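OsmC-like protein (Jannaschia sp., PDB 3CJE) probably reduces organic hydroperoxides and so protects against oxidative stress, and is assembled as a dimer. Local coordinates at residues V15-N20 with P61-F66; E95-W100 with S115-I120; K26-L31 with A46-A51. All blocks are in the same frame, centred on the assembly; numbering follows the deposited sequence. Where two conformers were deposited one is given.

Contact 1: V15-N20 with P61-F66; sequences VVFTCN and PPLALF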
ATOM      1  N   VAL A  15       9.526   6.890 -10.912  1.00 14.35           N
ATOM      2  CA  VAL A  15       9.885   6.102  -9.758  1.00 14.68           C
ATOM      3  C   VAL A  15       9.365   4.698 -10.069  1.00 15.12           C
ATOM      4  O   VAL A  15       8.208   4.546 -10.462  1.00 15.13           O
ATOM      5  CB  VAL A  15       9.300   6.661  -8.415  1.00 15.05           C
ATOM      6  CG1 VAL A  15       9.543   5.626  -7.267  1.00 15.43           C
ATOM      7  CG2 VAL A  15       9.889   8.051  -8.088  1.00 15.46           C
ATOM      8  N   VAL A  16      10.225   3.680  -9.957  1.00 13.19           N
ATOM      9  CA  VAL A  16       9.893   2.303 -10.377  1.00 14.74           C
ATOM     10  C   VAL A  16      10.284   1.389  -9.240  1.00 14.46           C
ATOM     11  O   VAL A  16      11.414   1.405  -8.797  1.00 15.02           O
ATOM     12  CB  VAL A  16      10.624   1.849 -11.671  1.00 14.95           C
ATOM     13  CG1 VAL A  16      10.268   0.423 -12.016  1.00 16.47           C
ATOM     14  CG2 VAL A  16      10.304   2.816 -12.837  1.00 15.83           C
ATOM     15  N   PHE A  17       9.318   0.601  -8.770  1.00 13.27           N
ATOM     16  CA  PHE A  17       9.572  -0.472  -7.823  1.00 14.82           C
ATOM     17  C   PHE A  17       9.134  -1.796  -8.420  1.00 15.58           C
ATOM     18  O   PHE A  17       8.161  -1.877  -9.178  1.00 15.83           O
ATOM     19  CB  PHE A  17       8.802  -0.261  -6.514  1.00 14.48           C
ATOM     20  CG  PHE A  17       9.474   0.664  -5.539  1.00 15.12           C
ATOM     21  CD1 PHE A  17       9.497   2.021  -5.751  1.00 14.09           C
ATOM     22  CD2 PHE A  17      10.115   0.173  -4.402  1.00 15.43           C
ATOM     23  CE1 PHE A  17      10.128   2.883  -4.822  1.00 15.79           C
ATOM     24  CE2 PHE A  17      10.728   1.064  -3.473  1.00 17.22           C
ATOM     25  CZ  PHE A  17      10.727   2.381  -3.697  1.00 17.76           C
ATOM     26  N   THR A  18       9.868  -2.829  -8.039  1.00 13.93           N
ATOM     27  CA  THR A  18       9.468  -4.190  -8.315  1.00 15.66           C
ATOM     28  C   THR A  18       9.407  -5.022  -7.037  1.00 15.68           C
ATOM     29  O   THR A  18      10.026  -4.689  -6.029  1.00 15.03           O
ATOM     30  CB  THR A  18      10.425  -4.862  -9.285  1.00 16.73           C
ATOM     31  OG1 THR A  18      11.761  -4.954  -8.734  1.00 17.85           O
ATOM     32  CG2 THR A  18      10.466  -4.089 -10.627  1.00 17.05           C
ATOM     33  N   CYS A  19       8.698  -6.135  -7.120  1.00 15.69           N
ATOM     34  CA  CYS A  19       8.630  -7.079  -6.005  1.00 13.30           C
ATOM     35  C   CYS A  19       8.518  -8.454  -6.583  1.00 17.22           C
ATOM     36  O   CYS A  19       7.658  -8.692  -7.431  1.00 18.46           O
ATOM     37  CB  CYS A  19       7.434  -6.782  -5.151  1.00 16.97           C
ATOM     38  SG  CYS A  19       7.313  -7.840  -3.673  1.00 18.55           S
ATOM     39  N   ASN A  20       9.410  -9.331  -6.156  1.00 16.92           N
ATOM     40  CA  ASN A  20       9.314 -10.734  -6.478  1.00 15.44           C
ATOM     41  C   ASN A  20       8.952 -11.470  -5.211  1.00 14.81           C
ATOM     42  O   ASN A  20       9.712 -11.488  -4.251  1.00 16.77           O
ATOM     43  CB  ASN A  20      10.567 -11.340  -7.037  1.00 17.62           C
ATOM     44  CG  ASN A  20      10.295 -12.790  -7.485  1.00 28.28           C
ATOM     45  OD1 ASN A  20       9.422 -13.012  -8.331  1.00 25.02           O
ATOM     46  ND2 ASN A  20      10.903 -13.751  -6.824  1.00 29.91           N
ATOM     47  N   PRO A  61      11.643   2.379   2.590  1.00 18.03           N
ATOM     48  CA  PRO A  61      10.806   3.514   2.259  1.00 17.31           C
ATOM     49  C   PRO A  61       9.342   3.128   2.118  1.00 15.60           C
ATOM     50  O   PRO A  61       8.997   1.960   1.907  1.00 15.23           O
ATOM     51  CB  PRO A  61      11.339   4.000   0.899  1.00 17.94           C
ATOM     52  CG  PRO A  61      11.925   2.776   0.290  1.00 18.83           C
ATOM     53  CD  PRO A  61      12.426   1.915   1.428  1.00 19.25           C
ATOM     54  N   PRO A  62       8.465   4.129   2.259  1.00 15.04           N
ATOM     55  CA  PRO A  62       7.034   3.836   2.198  1.00 16.78           C
ATOM     56  C   PRO A  62       6.573   3.076   0.951  1.00 15.14           C
ATOM     57  O   PRO A  62       5.716   2.188   1.033  1.00 15.29           O
ATOM     58  CB  PRO A  62       6.403   5.238   2.234  1.00 19.20           C
ATOM     59  CG  PRO A  62       7.355   6.066   2.990  1.00 19.47           C
ATOM     60  CD  PRO A  62       8.722   5.553   2.571  1.00 16.44           C
ATOM     61  N   LEU A  63       7.116   3.381  -0.231  1.00 15.01           N
ATOM     62  CA  LEU A  63       6.621   2.702  -1.442  1.00 14.81           C
ATOM     63  C   LEU A  63       7.027   1.216  -1.420  1.00 15.09           C
ATOM     64  O   LEU A  63       6.381   0.385  -2.101  1.00 14.54           O
ATOM     65  CB  LEU A  63       7.107   3.389  -2.720  1.00 16.43           C
ATOM     66  CG  LEU A  63       6.446   4.752  -3.009  1.00 21.34           C
ATOM     67  CD1 LEU A  63       6.918   5.280  -4.383  1.00 21.11           C
ATOM     68  CD2 LEU A  63       4.970   4.682  -2.919  1.00 26.35           C
ATOM     69  N   ALA A  64       8.117   0.885  -0.713  1.00 14.82           N
ATOM     70  CA  ALA A  64       8.508  -0.545  -0.568  1.00 14.34           C
ATOM     71  C   ALA A  64       7.446  -1.291   0.225  1.00 14.17           C
ATOM     72  O   ALA A  64       7.077  -2.412  -0.111  1.00 14.67           O
ATOM     73  CB  ALA A  64       9.910  -0.720   0.130  1.00 13.41           C
ATOM     74  N   LEU A  65       6.976  -0.680   1.318  1.00 14.69           N
ATOM     75  CA  LEU A  65       5.889  -1.309   2.088  1.00 14.26           C
ATOM     76  C   LEU A  65       4.639  -1.446   1.214  1.00 14.11           C
ATOM     77  O   LEU A  65       3.956  -2.470   1.269  1.00 15.90           O
ATOM     78  CB  LEU A  65       5.617  -0.536   3.374  1.00 15.01           C
ATOM     79  CG  LEU A  65       6.706  -0.490   4.438  1.00 19.49           C
ATOM     80  CD1 LEU A  65       6.123   0.208   5.709  1.00 17.37           C
ATOM     81  CD2 LEU A  65       7.206  -1.836   4.794  1.00 22.74           C
ATOM     82  N   PHE A  66       4.290  -0.412   0.426  1.00 14.38           N
ATOM     83  CA  PHE A  66       3.120  -0.480  -0.455  1.00 14.71           C
ATOM     84  C   PHE A  66       3.205  -1.660  -1.436  1.00 15.26           C
ATOM     85  O   PHE A  66       2.281  -2.452  -1.555  1.00 14.92           O
ATOM     86  CB  PHE A  66       2.974   0.819  -1.254  1.00 15.95           C
ATOM     87  CG  PHE A  66       1.948   0.726  -2.323  1.00 14.12           C
ATOM     88  CD1 PHE A  66       0.595   0.692  -2.020  1.00 14.69           C
ATOM     89  CD2 PHE A  66       2.329   0.564  -3.662  1.00 15.68           C
ATOM     90  CE1 PHE A  66      -0.354   0.575  -3.049  1.00 19.39           C
ATOM     91  CE2 PHE A  66       1.359   0.451  -4.683  1.00 17.49           C
ATOM     92  CZ  PHE A  66       0.035   0.441  -4.353  1.00 18.82           C
TER
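Phe17 of strand 13-24 meets Pro61, Leu63 and Ala64 at the start of helix 62-81, and it contributes the largest single share of the buried surface. From CB the side chain heads for the helix; CG lies anti to the carbonyl carbon (chi1 -83°), which carries the ring up to the first turn. Leu63 CB lies over one face of the ring, nearest CE1 at 3.7 Å and also near CD1 at 4.1 Å. CE2 approaches the backbone obliquely, 3.8 Å from Ala64 N, with the Ala64 methyl just beyond. At the tip, CZ meets Pro61 CG at 4.2 Å near the ring plane.

The Leu63 approach is a CH-pi contact: its CB is 4.0 Å from the ring centroid and 23° off the normal, displaced toward the rim. Leu63 extends past the ring to Val15, where the methyls Leu63 CD1 and Val15 CG1 are 3.9 Å apart. That Val15 CG1 also lies at the edge of the Phe17 ring, near its plane, so the three side chains form one apolar cluster. Pro61 holds the N-cap position. Beyond the two segments, Met35 and Ile67 also touch Phe17, while Leu144 of the second subunit packs on Leu63.

No hydrogen bond crosses between 15-20 and 61-66. Helix 62-81 packs on this face of the sheet through apolar contacts here, so burial of apolar surface and close van der Waals fit probably hold its first turn in place.

Contact 2: E95-W100 with S115-I120; sequences ECRVVW and SFEIDI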
ATOM      1  N   GLU A  95       5.353 -11.671  -9.487  1.00 15.89           N
ATOM      2  CA  GLU A  95       6.268 -10.561  -9.803  1.00 19.79           C
ATOM      3  C   GLU A  95       5.402  -9.335 -10.060  1.00 20.84           C
ATOM      4  O   GLU A  95       4.470  -9.385 -10.852  1.00 21.83           O
ATOM      5  CB  GLU A  95       7.092 -10.883 -11.054  1.00 23.16           C
ATOM      6  CG  GLU A  95       7.934 -12.184 -10.963  1.00 30.63           C
ATOM      7  CD  GLU A  95       8.683 -12.636 -12.282  1.00 37.87           C
ATOM      8  OE1 GLU A  95       8.049 -13.074 -13.291  1.00 44.06           O
ATOM      9  OE2 GLU A  95       9.940 -12.600 -12.267  1.00 58.46           O
ATOM     10  N   CYS A  96       5.696  -8.230  -9.391  0.70 15.34           N
ATOM     11  CA  CYS A  96       4.901  -7.008  -9.503  0.70 13.31           C
ATOM     12  C   CYS A  96       5.837  -5.838  -9.828  0.70 15.17           C
ATOM     13  O   CYS A  96       6.924  -5.718  -9.226  0.70 15.58           O
ATOM     14  CB  CYS A  96       4.176  -6.745  -8.198  0.70 16.20           C
ATOM     15  SG  CYS A  96       3.272  -5.194  -8.144  0.70 16.40           S
ATOM     16  N   ARG A  97       5.422  -4.999 -10.781  1.00 14.71           N
ATOM     17  CA  ARG A  97       6.163  -3.806 -11.153  1.00 14.60           C
ATOM     18  C   ARG A  97       5.208  -2.643 -11.150  1.00 15.29           C
ATOM     19  O   ARG A  97       4.116  -2.706 -11.755  1.00 14.77           O
ATOM     20  CB  ARG A  97       6.803  -3.945 -12.540  1.00 16.51           C
ATOM     21  CG  ARG A  97       7.590  -2.729 -12.950  1.00 16.48           C
ATOM     22  CD  ARG A  97       8.325  -3.044 -14.250  1.00 23.12           C
ATOM     23  NE  ARG A  97       9.113  -1.940 -14.736  1.00 29.89           N
ATOM     24  CZ  ARG A  97       8.700  -1.056 -15.633  1.00 32.83           C
ATOM     25  NH1 ARG A  97       7.471  -1.111 -16.163  1.00 31.57           N
ATOM     26  NH2 ARG A  97       9.536  -0.093 -15.999  1.00 36.82           N
ATOM     27  N   VAL A  98       5.561  -1.597 -10.420  1.00 13.10           N
ATOM     28  CA  VAL A  98       4.748  -0.398 -10.347  1.00 14.06           C
ATOM     29  C   VAL A  98       5.613   0.812 -10.748  1.00 15.08           C
ATOM     30  O   VAL A  98       6.741   0.955 -10.286  1.00 14.27           O
ATOM     31  CB  VAL A  98       4.119  -0.182  -8.953  1.00 15.37           C
ATOM     32  CG1 VAL A  98       3.170   1.042  -8.962  1.00 15.95           C
ATOM     33  CG2 VAL A  98       3.344  -1.455  -8.501  1.00 17.12           C
ATOM     34  N   VAL A  99       5.063   1.666 -11.595  1.00 13.69           N
ATOM     35  CA  VAL A  99       5.713   2.855 -12.108  1.00 13.43           C
ATOM     36  C   VAL A  99       4.842   4.059 -11.765  1.00 15.26           C
ATOM     37  O   VAL A  99       3.643   4.070 -12.037  1.00 13.94           O
ATOM     38  CB  VAL A  99       5.950   2.823 -13.629  1.00 15.01           C
ATOM     39  CG1 VAL A  99       6.714   4.081 -14.077  1.00 15.40           C
ATOM     40  CG2 VAL A  99       6.677   1.527 -14.001  1.00 13.60           C
ATOM     41  N   TRP A 100       5.479   5.076 -11.181  1.00 13.92           N
ATOM     42  CA  TRP A 100       4.890   6.374 -10.961  1.00 12.91           C
ATOM     43  C   TRP A 100       5.717   7.429 -11.672  1.00 14.97           C
ATOM     44  O   TRP A 100       6.855   7.194 -12.028  1.00 15.90           O
ATOM     45  CB  TRP A 100       4.901   6.751  -9.473  1.00 13.77           C
ATOM     46  CG  TRP A 100       4.107   5.891  -8.527  1.00 13.79           C
ATOM     47  CD1 TRP A 100       2.805   6.095  -8.129  1.00 15.16           C
ATOM     48  CD2 TRP A 100       4.552   4.729  -7.848  1.00 14.30           C
ATOM     49  NE1 TRP A 100       2.428   5.125  -7.237  1.00 14.54           N
ATOM     50  CE2 TRP A 100       3.460   4.253  -7.056  1.00 13.53           C
ATOM     51  CE3 TRP A 100       5.761   3.996  -7.836  1.00 15.14           C
ATOM     52  CZ2 TRP A 100       3.578   3.150  -6.206  1.00 16.58           C
ATOM     53  CZ3 TRP A 100       5.850   2.871  -7.045  1.00 17.53           C
ATOM     54  CH2 TRP A 100       4.766   2.452  -6.221  1.00 16.65           C
ATOM     55  N   SER A 115       1.791   2.916 -14.192  1.00 14.93           N
ATOM     56  CA  SER A 115       1.491   1.529 -14.595  1.00 16.63           C
ATOM     57  C   SER A 115       1.601   0.551 -13.449  1.00 16.84           C
ATOM     58  O   SER A 115       2.402   0.732 -12.540  1.00 15.31           O
ATOM     59  CB  SER A 115       2.365   1.061 -15.753  1.00 18.73           C
ATOM     60  OG  SER A 115       3.692   0.944 -15.421  1.00 20.12           O
ATOM     61  N   PHE A 116       0.781  -0.482 -13.533  1.00 14.98           N
ATOM     62  CA  PHE A 116       0.794  -1.606 -12.618  1.00 15.15           C
ATOM     63  C   PHE A 116       0.787  -2.923 -13.398  1.00 16.03           C
ATOM     64  O   PHE A 116      -0.070  -3.109 -14.243  1.00 15.46           O
ATOM     65  CB  PHE A 116      -0.469  -1.633 -11.765  1.00 15.80           C
ATOM     66  CG  PHE A 116      -0.504  -0.605 -10.659  1.00 15.87           C
ATOM     67  CD1 PHE A 116      -0.872   0.704 -10.907  1.00 20.16           C
ATOM     68  CD2 PHE A 116      -0.176  -0.999  -9.353  1.00 18.34           C
ATOM     69  CE1 PHE A 116      -0.898   1.644  -9.865  1.00 19.68           C
ATOM     70  CE2 PHE A 116      -0.230  -0.069  -8.332  1.00 20.13           C
ATOM     71  CZ  PHE A 116      -0.548   1.231  -8.595  1.00 17.55           C
ATOM     72  N   GLU A 117       1.711  -3.831 -13.074  1.00 14.97           N
ATOM     73  CA  GLU A 117       1.823  -5.119 -13.765  1.00 16.42           C
ATOM     74  C   GLU A 117       2.034  -6.187 -12.728  1.00 17.28           C
ATOM     75  O   GLU A 117       2.880  -6.009 -11.817  1.00 17.09           O
ATOM     76  CB  GLU A 117       2.998  -5.078 -14.764  1.00 17.30           C
ATOM     77  CG  GLU A 117       2.818  -4.055 -15.872  1.00 23.04           C
ATOM     78  CD  GLU A 117       4.083  -3.783 -16.742  1.00 30.38           C
ATOM     79  OE1 GLU A 117       5.220  -3.546 -16.195  1.00 35.85           O
ATOM     80  OE2 GLU A 117       3.889  -3.714 -17.984  1.00 48.35           O
ATOM     81  N   ILE A 118       1.274  -7.272 -12.820  1.00 15.10           N
ATOM     82  CA  ILE A 118       1.394  -8.427 -11.903  1.00 14.82           C
ATOM     83  C   ILE A 118       1.457  -9.707 -12.758  1.00 17.84           C
ATOM     84  O   ILE A 118       0.528  -9.997 -13.486  1.00 17.91           O
ATOM     85  CB  ILE A 118       0.229  -8.515 -10.892  1.00 16.64           C
ATOM     86  CG1 ILE A 118       0.236  -7.246 -10.037  1.00 17.31           C
ATOM     87  CG2 ILE A 118       0.367  -9.769 -10.033  1.00 19.46           C
ATOM     88  CD1 ILE A 118      -0.847  -7.177  -8.974  1.00 22.45           C
ATOM     89  N   ASP A 119       2.596 -10.392 -12.695  1.00 15.59           N
ATOM     90  CA  ASP A 119       2.827 -11.660 -13.432  1.00 15.91           C
ATOM     91  C   ASP A 119       2.836 -12.798 -12.422  1.00 17.96           C
ATOM     92  O   ASP A 119       3.553 -12.760 -11.422  1.00 18.23           O
ATOM     93  CB  ASP A 119       4.154 -11.632 -14.142  1.00 18.10           C
ATOM     94  CG  ASP A 119       4.162 -10.691 -15.348  1.00 23.98           C
ATOM     95  OD1 ASP A 119       3.103 -10.255 -15.814  1.00 22.94           O
ATOM     96  OD2 ASP A 119       5.274 -10.456 -15.876  1.00 29.75           O
ATOM     97  N   ILE A 120       2.069 -13.835 -12.716  1.00 15.45           N
ATOM     98  CA  ILE A 120       1.800 -14.877 -11.757  1.00 14.92           C
ATOM     99  C   ILE A 120       2.295 -16.215 -12.310  1.00 15.98           C
ATOM    100  O   ILE A 120       1.990 -16.574 -13.458  1.00 16.74           O
ATOM    101  CB  ILE A 120       0.303 -14.918 -11.492  1.00 15.43           C
ATOM    102  CG1 ILE A 120      -0.178 -13.624 -10.799  1.00 18.46           C
ATOM    103  CG2 ILE A 120      -0.031 -16.165 -10.640  1.00 14.60           C
ATOM    104  CD1 ILE A 120      -1.640 -13.330 -10.905  1.00 18.47           C
TER
HETATM  105  O   HOH W   1       7.743 -11.331 -15.166  1.00 40.71           O
HETATM  106  O   HOH W   2       4.300  -1.479 -14.355  1.00 18.39           O
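Antiparallel strand pairing joins 95-100 to 115-120, the two arms of the hairpin 93-105/108-121, whose second strand is outermost in the five-stranded sheet as counted within the chain. The segment axes run 172° apart, 4.7 Å at closest approach. Six backbone hydrogen bonds link the hydrogen-bonded pairs Glu95-Asp119, Arg97-Glu117 and Val99-Ser115; the shortest, Asp119 N to Glu95 O, measures 2.8 Å.

Between them, Val98 and Phe116 face one another on the buried side. Val98 CG1 lies over the Phe116 ring, 3.8 Å from its centroid, and also over a face of Trp100.

The opposite face is mostly polar, with Val99 CG2 over one face of the Arg97 guanidinium. Arg97, extended with CG anti to its own N (chi1 -179°), runs alongside Glu117 and offers NH1 to OE1 at 3.3 Å, a weak, salt-bridged hydrogen bond with the planes of the two groups 47° apart. One water donates to Glu117 OE1 and Arg97 O and accepts from Ser115 OG. A second water donates to Glu95 OE1 (2.6 Å) and Asp119 OD2, spanning two carboxylates.

Strand 108-121 continues the sheet into the second subunit by parallel pairing, and Arg155 and Arg157 of that subunit form salt bridges with Glu117 and Asp119. Those arginines probably offset the acidic character of this face, while the backbone bonds set the register and the apolar side is buried.

Contact 3: K26-L31 with A46-A51; sequences KMRNEL and ATDEGA. With PO4 (phosphate ion), chain B.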
ATOM      1  N   LYS A  26       3.109 -22.031   5.318  1.00 18.73           N
ATOM      2  CA  LYS A  26       1.681 -22.213   5.080  1.00 18.75           C
ATOM      3  C   LYS A  26       1.023 -20.996   4.483  1.00 16.35           C
ATOM      4  O   LYS A  26       0.191 -21.131   3.556  1.00 21.69           O
ATOM      5  CB  LYS A  26       0.993 -22.540   6.400  1.00 18.83           C
ATOM      6  CG  LYS A  26       1.419 -23.900   6.950  1.00 21.95           C
ATOM      7  CD  LYS A  26       0.811 -24.125   8.294  1.00 23.10           C
ATOM      8  CE  LYS A  26       1.130 -25.562   8.762  1.00 27.39           C
ATOM      9  NZ  LYS A  26       0.595 -25.861  10.153  1.00 31.40           N
HETATM   10  N   MSE A  27       1.348 -19.815   5.009  1.00 16.84           N
HETATM   11  CA  MSE A  27       0.785 -18.559   4.482  1.00 20.33           C
HETATM   12  C   MSE A  27       1.817 -17.429   4.367  1.00 17.62           C
HETATM   13  O   MSE A  27       1.448 -16.287   4.079  1.00 20.40           O
HETATM   14  CB  MSE A  27      -0.433 -18.085   5.314  1.00 21.19           C
HETATM   15  CG  MSE A  27      -1.738 -18.907   5.127  1.00 24.23           C
HETATM   16 SE   MSE A  27      -2.395 -19.052   3.316  0.75 30.81          SE
HETATM   17  CE  MSE A  27      -3.553 -17.493   3.268  1.00 33.30           C
ATOM     18  N   ARG A  28       3.093 -17.733   4.589  1.00 16.45           N
ATOM     19  CA  ARG A  28       4.123 -16.713   4.590  1.00 18.06           C
ATOM     20  C   ARG A  28       4.573 -16.426   3.174  1.00 15.54           C
ATOM     21  O   ARG A  28       4.873 -17.332   2.393  1.00 16.46           O
ATOM     22  CB  ARG A  28       5.318 -17.165   5.430  1.00 18.60           C
ATOM     23  CG  ARG A  28       6.459 -16.158   5.434  1.00 19.38           C
ATOM     24  CD  ARG A  28       7.514 -16.552   6.445  1.00 23.32           C
ATOM     25  NE  ARG A  28       8.734 -15.764   6.268  1.00 24.05           N
ATOM     26  CZ  ARG A  28       9.065 -14.689   6.982  1.00 26.78           C
ATOM     27  NH1 ARG A  28       8.297 -14.256   7.943  1.00 32.28           N
ATOM     28  NH2 ARG A  28      10.206 -14.056   6.727  1.00 34.31           N
ATOM     29  N   ASN A  29       4.709 -15.136   2.866  1.00 16.02           N
ATOM     30  CA  ASN A  29       5.183 -14.708   1.573  1.00 16.26           C
ATOM     31  C   ASN A  29       6.466 -13.928   1.755  1.00 15.57           C
ATOM     32  O   ASN A  29       6.483 -12.958   2.513  1.00 17.68           O
ATOM     33  CB  ASN A  29       4.129 -13.843   0.901  1.00 16.10           C
ATOM     34  CG  ASN A  29       2.868 -14.598   0.628  1.00 21.04           C
ATOM     35  OD1 ASN A  29       2.913 -15.733   0.152  1.00 19.10           O
ATOM     36  ND2 ASN A  29       1.743 -13.992   0.983  1.00 23.43           N
ATOM     37  N   GLU A  30       7.528 -14.332   1.065  0.50 14.62           N
ATOM     38  CA  GLU A  30       8.799 -13.638   1.172  0.50 15.56           C
ATOM     39  C   GLU A  30       8.971 -12.728  -0.037  0.50 15.24           C
ATOM     40  O   GLU A  30       9.025 -13.211  -1.169  0.50 16.88           O
ATOM     41  CB  GLU A  30       9.921 -14.660   1.299  0.50 15.80           C
ATOM     42  CG  GLU A  30       9.873 -15.352   2.658  0.50 14.98           C
ATOM     43  CD  GLU A  30      10.970 -16.402   2.885  0.50 21.99           C
ATOM     44  OE1 GLU A  30      11.654 -16.795   1.918  0.50 22.66           O
ATOM     45  OE2 GLU A  30      11.128 -16.844   4.056  0.50 32.12           O
ATOM     46  N   LEU A  31       9.024 -11.418   0.240  1.00 15.75           N
ATOM     47  CA  LEU A  31       8.862 -10.371  -0.724  1.00 15.99           C
ATOM     48  C   LEU A  31      10.191  -9.652  -0.931  1.00 19.14           C
ATOM     49  O   LEU A  31      10.603  -8.901  -0.075  1.00 21.29           O
ATOM     50  CB  LEU A  31       7.794  -9.398  -0.225  1.00 17.52           C
ATOM     51  CG  LEU A  31       6.450 -10.075   0.081  1.00 22.47           C
ATOM     52  CD1 LEU A  31       5.538  -9.274   0.961  1.00 20.96           C
ATOM     53  CD2 LEU A  31       5.798 -10.530  -1.254  1.00 21.66           C
ATOM     54  N   ALA A  46       8.281  -9.358   4.178  1.00 18.10           N
ATOM     55  CA  ALA A  46       7.480 -10.565   4.271  1.00 17.34           C
ATOM     56  C   ALA A  46       6.111 -10.218   4.809  1.00 18.43           C
ATOM     57  O   ALA A  46       5.935  -9.211   5.489  1.00 20.32           O
ATOM     58  CB  ALA A  46       8.172 -11.603   5.136  1.00 18.39           C
ATOM     59  N   THR A  47       5.156 -11.052   4.474  1.00 15.91           N
ATOM     60  CA  THR A  47       3.820 -11.008   5.105  1.00 17.60           C
ATOM     61  C   THR A  47       3.463 -12.414   5.568  1.00 18.97           C
ATOM     62  O   THR A  47       4.026 -13.410   5.095  1.00 17.37           O
ATOM     63  CB  THR A  47       2.712 -10.488   4.156  1.00 20.49           C
ATOM     64  OG1 THR A  47       2.562 -11.378   3.018  1.00 18.49           O
ATOM     65  CG2 THR A  47       3.006  -9.073   3.640  1.00 18.05           C
ATOM     66  N   ASP A  48       2.511 -12.499   6.488  1.00 18.87           N
ATOM     67  CA  ASP A  48       2.044 -13.794   6.975  1.00 19.87           C
ATOM     68  C   ASP A  48       0.651 -13.614   7.552  1.00 24.48           C
ATOM     69  O   ASP A  48       0.229 -12.484   7.796  1.00 21.92           O
ATOM     70  CB  ASP A  48       3.004 -14.331   8.018  1.00 20.34           C
ATOM     71  CG  ASP A  48       3.024 -15.871   8.099  1.00 22.35           C
ATOM     72  OD1 ASP A  48       2.112 -16.549   7.559  1.00 21.26           O
ATOM     73  OD2 ASP A  48       4.006 -16.333   8.697  1.00 27.54           O
ATOM     74  N   GLU A  49      -0.022 -14.742   7.727  1.00 31.36           N
ATOM     75  CA  GLU A  49      -1.325 -14.862   8.379  1.00 40.95           C
ATOM     76  C   GLU A  49      -1.308 -16.092   9.306  1.00 44.14           C
ATOM     77  O   GLU A  49      -0.754 -17.147   8.948  1.00 42.43           O
ATOM     78  CB  GLU A  49      -2.405 -15.068   7.324  1.00 42.40           C
ATOM     79  CG  GLU A  49      -3.594 -14.128   7.486  1.00 55.91           C
ATOM     80  CD  GLU A  49      -4.054 -13.584   6.162  1.00 61.17           C
ATOM     81  OE1 GLU A  49      -4.708 -14.364   5.439  1.00 66.49           O
ATOM     82  OE2 GLU A  49      -3.738 -12.401   5.839  1.00 60.54           O
ATOM     83  N   GLY A  50      -1.960 -15.941  10.463  1.00 49.58           N
ATOM     84  CA  GLY A  50      -1.930 -16.911  11.595  1.00 53.14           C
ATOM     85  C   GLY A  50      -1.732 -16.145  12.920  1.00 57.42           C
ATOM     86  O   GLY A  50      -1.557 -14.907  12.928  1.00 59.30           O
ATOM     87  N   ALA A  51      -1.761 -16.855  14.045  1.00 60.26           N
ATOM     88  CA  ALA A  51      -1.382 -16.249  15.337  1.00 59.99           C
ATOM     89  C   ALA A  51      -1.456 -17.267  16.472  1.00 62.86           C
ATOM     90  O   ALA A  51      -0.454 -17.910  16.810  1.00 65.39           O
ATOM     91  CB  ALA A  51      -2.254 -15.016  15.650  1.00 61.19           C
TER
HETATM   92  P   PO4 B 167       3.612 -19.795   8.355  1.00 45.53           P
HETATM   93  O1  PO4 B 167       4.228 -21.059   7.790  1.00 44.26           O
HETATM   94  O2  PO4 B 167       2.759 -20.147   9.559  1.00 56.14           O
HETATM   95  O3  PO4 B 167       2.626 -19.208   7.368  1.00 38.30           O
HETATM   96  O4  PO4 B 167       4.760 -18.864   8.752  1.00 46.41           O
HETATM   97  O   HOH W   3       0.757 -13.455   3.924  1.00 23.47           O
HETATM   98  O   HOH W   4       6.165 -15.006   9.425  1.00 34.66           O
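Ala46 places its methyl against one face of the Arg28 guanidinium: CB stands 3.5 Å from its plane, displaced toward the rim, and 3.6 Å from Arg28 NH2. The flat group is also met at its edge by a water that NH1 shares with Asp48 OD2. Next along, Thr47 exchanges two backbone hydrogen bonds with Asn29, Asn29 N to Thr47 O being 2.9 Å. This is the open end of the antiparallel hairpin formed by strands 28-37 and 41-47, where regular pairing gives way to loop. The Thr47 methyl CG2 lies 3.7 Å from Leu31 CD1, and chi1 of 63° turns OG1 the other way, to a water that donates to Met27 O. Thr47 also packs on Leu65 of the second subunit, and Arg79 binds Asn29 OD1.

Met27, a selenomethionine, sets CB 3.7 Å from Asp48 OD1 and, through a chain bent at chi2 and chi3, brings CE toward Glu49 OE1. Its backbone N donates to phosphate O3 at 2.8 Å, as Lys26 N does to O1. Asp48 OD1 and OD2 lie 2.7 and 2.6 Å from phosphate O3 and O4, so an acid group here probably holds a proton and donates it; this ion probably came from the crystallisation liquor.

Overall arrangement
All three contacts draw on the same antiparallel sheet. Contacts 1 and 2 lie about 10 Å apart between centres and meet directly, because strands 13-24 and 93-105 are neighbours: Cys19 N lies 2.8 Å from Cys96 O and Val15 O 2.9 Å from Trp100 N, both probable hydrogen bonds. Contact 3 is farther off, about 18 Å from contact 1 between centres, yet Cys19 SG still packs on Leu31 CB at 3.8 Å. Contacts 2 and 3 do not touch, their nearest atoms being about 8 Å apart. In sequence, contact 3 falls between the two segments of contact 1. Each contact reaches the second subunit, and a phosphate ion, probably from the crystallisation liquor, sits at contact 3.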